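Local structure of uncharacterized protein (Agrobacterium tumefaciens, 6N90) at residues 45-50 and 54-59; 67-72 and 78-83. The protein is a YoeB-family toxin of a type II toxin-antitoxin system that probably acts as an mRNA interferase, an endonuclease that cuts messenger RNA. All coordinates share one frame; numbering follows the deposited sequence.

Interaction 1. Residues 45-50 and 54-59; sequences PEPLKG and GYWSRR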
# COMPACT_ATOMS: atom_id res chain seq x y z
N PRO A 45 15.14 -9.91 9.96
CA PRO A 45 13.81 -10.23 10.49
C PRO A 45 13.85 -11.05 11.77
O PRO A 45 14.59 -12.03 11.89
CB PRO A 45 13.15 -11.01 9.35
CG PRO A 45 14.27 -11.47 8.49
CD PRO A 45 15.33 -10.42 8.59
N GLU A 46 13.01 -10.65 12.73
CA GLU A 46 12.90 -11.33 14.01
C GLU A 46 11.44 -11.33 14.46
O GLU A 46 10.74 -10.33 14.33
CB GLU A 46 13.77 -10.64 15.06
CG GLU A 46 13.16 -9.38 15.65
CD GLU A 46 14.03 -8.76 16.72
OE1 GLU A 46 14.10 -9.33 17.83
OE2 GLU A 46 14.64 -7.70 16.46
N PRO A 47 10.97 -12.47 14.98
CA PRO A 47 9.59 -12.62 15.45
C PRO A 47 9.37 -11.81 16.73
O PRO A 47 10.28 -11.74 17.56
CB PRO A 47 9.46 -14.13 15.70
CG PRO A 47 10.83 -14.57 16.02
CD PRO A 47 11.79 -13.66 15.29
N LEU A 48 8.21 -11.19 16.88
CA LEU A 48 7.89 -10.46 18.10
C LEU A 48 7.21 -11.45 19.05
O LEU A 48 6.75 -12.50 18.61
CB LEU A 48 6.99 -9.26 17.82
CG LEU A 48 7.44 -8.28 16.72
CD1 LEU A 48 6.50 -7.08 16.68
CD2 LEU A 48 8.87 -7.84 16.95
N LYS A 49 7.16 -11.14 20.34
CA LYS A 49 6.58 -12.08 21.30
C LYS A 49 5.27 -11.54 21.88
O LYS A 49 4.84 -10.44 21.55
CB LYS A 49 7.57 -12.39 22.43
CG LYS A 49 7.44 -13.81 22.99
N GLY A 50 4.64 -12.34 22.74
CA GLY A 50 3.42 -11.93 23.42
C GLY A 50 2.25 -11.58 22.51
O GLY A 50 1.94 -12.33 21.57
N GLY A 54 2.60 -13.44 16.25
CA GLY A 54 2.54 -13.69 14.82
C GLY A 54 3.18 -12.61 13.96
O GLY A 54 3.39 -12.78 12.76
N TYR A 55 3.51 -11.49 14.58
CA TYR A 55 4.08 -10.37 13.83
C TYR A 55 5.60 -10.49 13.79
O TYR A 55 6.21 -11.10 14.67
CB TYR A 55 3.62 -9.05 14.45
CG TYR A 55 2.13 -8.82 14.28
CD1 TYR A 55 1.19 -9.42 15.14
CD2 TYR A 55 1.64 -8.04 13.25
CE1 TYR A 55 -0.17 -9.22 14.96
CE2 TYR A 55 0.28 -7.83 13.07
CZ TYR A 55 -0.62 -8.41 13.93
OH TYR A 55 -1.96 -8.19 13.73
N TRP A 56 6.20 -9.96 12.72
CA TRP A 56 7.63 -9.96 12.53
C TRP A 56 8.12 -8.54 12.38
O TRP A 56 7.35 -7.64 12.04
CB TRP A 56 8.01 -10.78 11.30
CG TRP A 56 7.99 -12.22 11.56
CD1 TRP A 56 6.90 -13.00 11.78
CD2 TRP A 56 9.13 -13.08 11.64
NE1 TRP A 56 7.29 -14.31 12.00
CE2 TRP A 56 8.66 -14.37 11.92
CE3 TRP A 56 10.50 -12.87 11.52
CZ2 TRP A 56 9.52 -15.46 12.07
CZ3 TRP A 56 11.36 -13.95 11.67
CH2 TRP A 56 10.87 -15.23 11.93
N SER A 57 9.40 -8.33 12.62
CA SER A 57 10.00 -7.03 12.52
C SER A 57 11.33 -7.00 11.79
O SER A 57 12.09 -7.90 11.94
CB SER A 57 10.18 -6.46 13.91
OG SER A 57 10.80 -5.23 13.91
N ARG A 58 11.56 -6.01 10.95
CA ARG A 58 12.85 -5.81 10.32
C ARG A 58 13.32 -4.37 10.55
O ARG A 58 12.52 -3.45 10.74
CB ARG A 58 12.79 -6.09 8.82
CG ARG A 58 12.45 -7.52 8.46
CD ARG A 58 12.09 -7.62 6.96
NE ARG A 58 11.60 -8.94 6.61
CZ ARG A 58 12.19 -9.74 5.73
NH1 ARG A 58 13.30 -9.34 5.09
NH2 ARG A 58 11.66 -10.93 5.47
N ARG A 59 14.64 -4.18 10.53
CA ARG A 59 15.23 -2.86 10.67
C ARG A 59 15.14 -2.03 9.40
O ARG A 59 15.57 -2.44 8.34
CB ARG A 59 16.71 -3.00 11.06
CG ARG A 59 16.93 -3.44 12.49
CD ARG A 59 17.82 -2.45 13.22
NE ARG A 59 19.15 -2.35 12.63
CZ ARG A 59 20.21 -1.88 13.28
NH1 ARG A 59 20.08 -1.48 14.54
NH2 ARG A 59 21.40 -1.81 12.68
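E46 and S57 form the hydrogen-bonded pair of a short antiparallel ladder between 45-50 and 54-59: E46 N donates to S57 O and S57 N to E46 O, each at 3.0 Å. One step on, P47 lies opposite W56 as a non-hydrogen-bonded pair, a place where a residue without an N-H costs the ladder nothing. The backbones then meet again through L48 N and Y55 O, 3.0 Å apart and almost straight at the hydrogen (175°).

On the face that carries P47 and W56, the proline lies flat over the indole. P47 CB stands 3.9 Å from the centroid of the six-membered ring and 15° off its normal, a CH-pi contact over the face. The indole is turned under its partner because CG sits beside the backbone N of W56 (chi1 -79°); P45 O meets the same ring at its edge. A second proline repeats the theme at the other end, where P45 CG lies 3.9 Å above the centre of the R58 guanidinium plane. On the face of E46 and S57, L48 CD2 packs on S57 CB at 3.6 Å.

The nitrogens of R58 are engaged beyond the hairpin, among others by the carbonyls of L42, T37 and A40. With several of its N-H groups held and a proline ring across one face, the guanidinium has little freedom to rotate. The chemistry thus divides the labour: backbone bonds set the register of the hairpin, while prolines cover the flat groups of W56 and R58.

Interaction 2. Residues 67-72 and 78-83; sequences VYRVSG and RLEVIQ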
# COMPACT_ATOMS: atom_id res chain seq x y z
N VAL A 67 7.28 -3.38 10.92
CA VAL A 67 6.56 -4.49 11.54
C VAL A 67 5.45 -4.96 10.59
O VAL A 67 4.69 -4.15 10.04
CB VAL A 67 6.00 -4.10 12.92
CG1 VAL A 67 5.29 -5.31 13.59
CG2 VAL A 67 7.12 -3.57 13.82
N TYR A 68 5.35 -6.27 10.41
CA TYR A 68 4.47 -6.83 9.40
C TYR A 68 4.03 -8.23 9.77
O TYR A 68 4.56 -8.84 10.70
CB TYR A 68 5.18 -6.87 8.04
CG TYR A 68 6.38 -7.80 8.07
CD1 TYR A 68 7.60 -7.38 8.62
CD2 TYR A 68 6.30 -9.09 7.56
CE1 TYR A 68 8.69 -8.24 8.68
CE2 TYR A 68 7.38 -9.94 7.59
CZ TYR A 68 8.57 -9.51 8.16
OH TYR A 68 9.64 -10.38 8.20
N ARG A 69 3.07 -8.73 9.01
CA ARG A 69 2.68 -10.12 9.11
C ARG A 69 2.26 -10.60 7.74
O ARG A 69 1.49 -9.94 7.06
CB ARG A 69 1.54 -10.29 10.12
CG ARG A 69 0.99 -11.69 10.26
CD ARG A 69 -0.10 -11.76 11.33
NE ARG A 69 -1.24 -10.88 11.04
CZ ARG A 69 -2.28 -10.72 11.85
NH1 ARG A 69 -2.33 -11.38 12.99
NH2 ARG A 69 -3.28 -9.91 11.52
N VAL A 70 2.75 -11.76 7.32
CA VAL A 70 2.28 -12.35 6.08
C VAL A 70 1.20 -13.35 6.43
O VAL A 70 1.42 -14.23 7.26
CB VAL A 70 3.41 -13.05 5.30
CG1 VAL A 70 2.82 -13.87 4.18
CG2 VAL A 70 4.39 -12.02 4.75
N SER A 71 0.03 -13.19 5.83
CA SER A 71 -1.10 -14.08 6.10
C SER A 71 -1.60 -14.71 4.82
O SER A 71 -1.28 -14.24 3.73
CB SER A 71 -2.25 -13.34 6.79
OG SER A 71 -1.85 -12.79 8.03
N GLY A 72 -2.39 -15.77 4.95
CA GLY A 72 -2.98 -16.39 3.78
C GLY A 72 -2.15 -17.57 3.32
O GLY A 72 -0.99 -17.74 3.69
N ARG A 78 -1.31 -12.29 1.78
CA ARG A 78 -1.19 -10.83 1.97
C ARG A 78 -0.09 -10.48 2.96
O ARG A 78 0.21 -11.24 3.88
CB ARG A 78 -2.53 -10.23 2.43
CG ARG A 78 -2.98 -10.73 3.82
CD ARG A 78 -4.39 -10.27 4.17
NE ARG A 78 -4.74 -10.62 5.55
CZ ARG A 78 -5.26 -11.78 5.92
NH1 ARG A 78 -5.51 -12.73 5.03
NH2 ARG A 78 -5.53 -12.00 7.20
N LEU A 79 0.58 -9.35 2.73
CA LEU A 79 1.52 -8.82 3.70
C LEU A 79 0.85 -7.62 4.32
O LEU A 79 0.46 -6.70 3.60
CB LEU A 79 2.84 -8.41 3.05
CG LEU A 79 3.94 -8.02 4.05
CD1 LEU A 79 5.31 -8.36 3.50
CD2 LEU A 79 3.88 -6.55 4.36
N GLU A 80 0.71 -7.63 5.64
CA GLU A 80 0.07 -6.53 6.36
C GLU A 80 1.17 -5.72 7.01
O GLU A 80 1.91 -6.26 7.83
CB GLU A 80 -0.88 -7.03 7.45
CG GLU A 80 -2.25 -7.49 7.02
CD GLU A 80 -3.02 -8.06 8.20
OE1 GLU A 80 -4.02 -7.44 8.62
OE2 GLU A 80 -2.61 -9.13 8.72
N VAL A 81 1.26 -4.44 6.68
CA VAL A 81 2.22 -3.56 7.36
C VAL A 81 1.54 -2.87 8.54
O VAL A 81 0.56 -2.14 8.36
CB VAL A 81 2.78 -2.49 6.41
CG1 VAL A 81 3.81 -1.59 7.16
CG2 VAL A 81 3.36 -3.15 5.18
N ILE A 82 2.09 -3.08 9.72
CA ILE A 82 1.55 -2.57 10.97
C ILE A 82 2.23 -1.27 11.36
O ILE A 82 1.59 -0.35 11.88
CB ILE A 82 1.71 -3.62 12.10
CG1 ILE A 82 1.17 -4.96 11.64
CG2 ILE A 82 1.01 -3.17 13.37
CD1 ILE A 82 -0.25 -4.90 11.13
N GLN A 83 3.54 -1.19 11.11
CA GLN A 83 4.31 0.02 11.43
C GLN A 83 5.49 0.17 10.47
O GLN A 83 6.04 -0.82 10.01
CB GLN A 83 4.78 -0.07 12.91
CG GLN A 83 6.17 0.45 13.24
CD GLN A 83 6.56 0.13 14.68
OE1 GLN A 83 5.75 -0.38 15.47
NE2 GLN A 83 7.81 0.42 15.02
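R69 and E80 run side by side from a hydrogen-bonded pair of neighbouring antiparallel strands, and their charged ends meet nearly coplanar, the guanidinium and carboxylate planes 18° apart. The arginine presents its edge: NE and NH2 both reach E80 OE2, at 3.2 and 3.0 Å, forming a salt bridge in which one oxygen takes two N-H groups. NH2 comes from the syn side of the carboxylate, whereas NE arrives nearly along the C-O axis. A bend at chi3 of R69 (59°) swings the guanidinium across to the glutamate.

Beside this pair, R78 uses its face instead. S71 CB sits 3.5 Å above the centre of the R78 guanidinium plane, while the backbones of S71 and R78 exchange two hydrogen bonds.

On the face that carries Y68, V70, L79 and V81, the side-chain contacts across the strands are apolar. V70 CG2 meets L79 CD1 at 4.0 Å, and L79 CD2 reaches back to Y68 CB at 3.9 Å; the side chains of L79 and Y68 also touch A34 of helix 21-36.

Toward V67 the register slips. V67 O accepts from I82 N at 2.8 Å and only weakly from Q83 N, so two residues face one, while V67 CG2 lies against the Q83 amide carbon CD. This is a classic beta bulge in a beta hairpin, whose strands 64-73 and 76-84 occupy the interior of the toxin's mixed sheet.

Interactions 1 and 2 are successive hairpins of one sheet, their centres about 11 Å apart, joined where strand 56-59 lies beside strand 64-73. W56 N is 2.8 Å from Y68 O, a probable backbone hydrogen bond across this seam. On one face, R58 NE approaches Y68 OH to 2.9 Å, probably also a hydrogen bond, and P38 O is a further partner of that hydroxyl. On the other, the Y55 ring reaches the second hairpin, with CE2 3.3 Å from I82 CG1, in a residue of the bulge. The principle illustrated is continuity: W56, which packs under P47, also bonds to the strand of interaction 2, while L48 touches V67 and P45 touches Y68, so the hairpins share side-chain contacts as well as a strand edge.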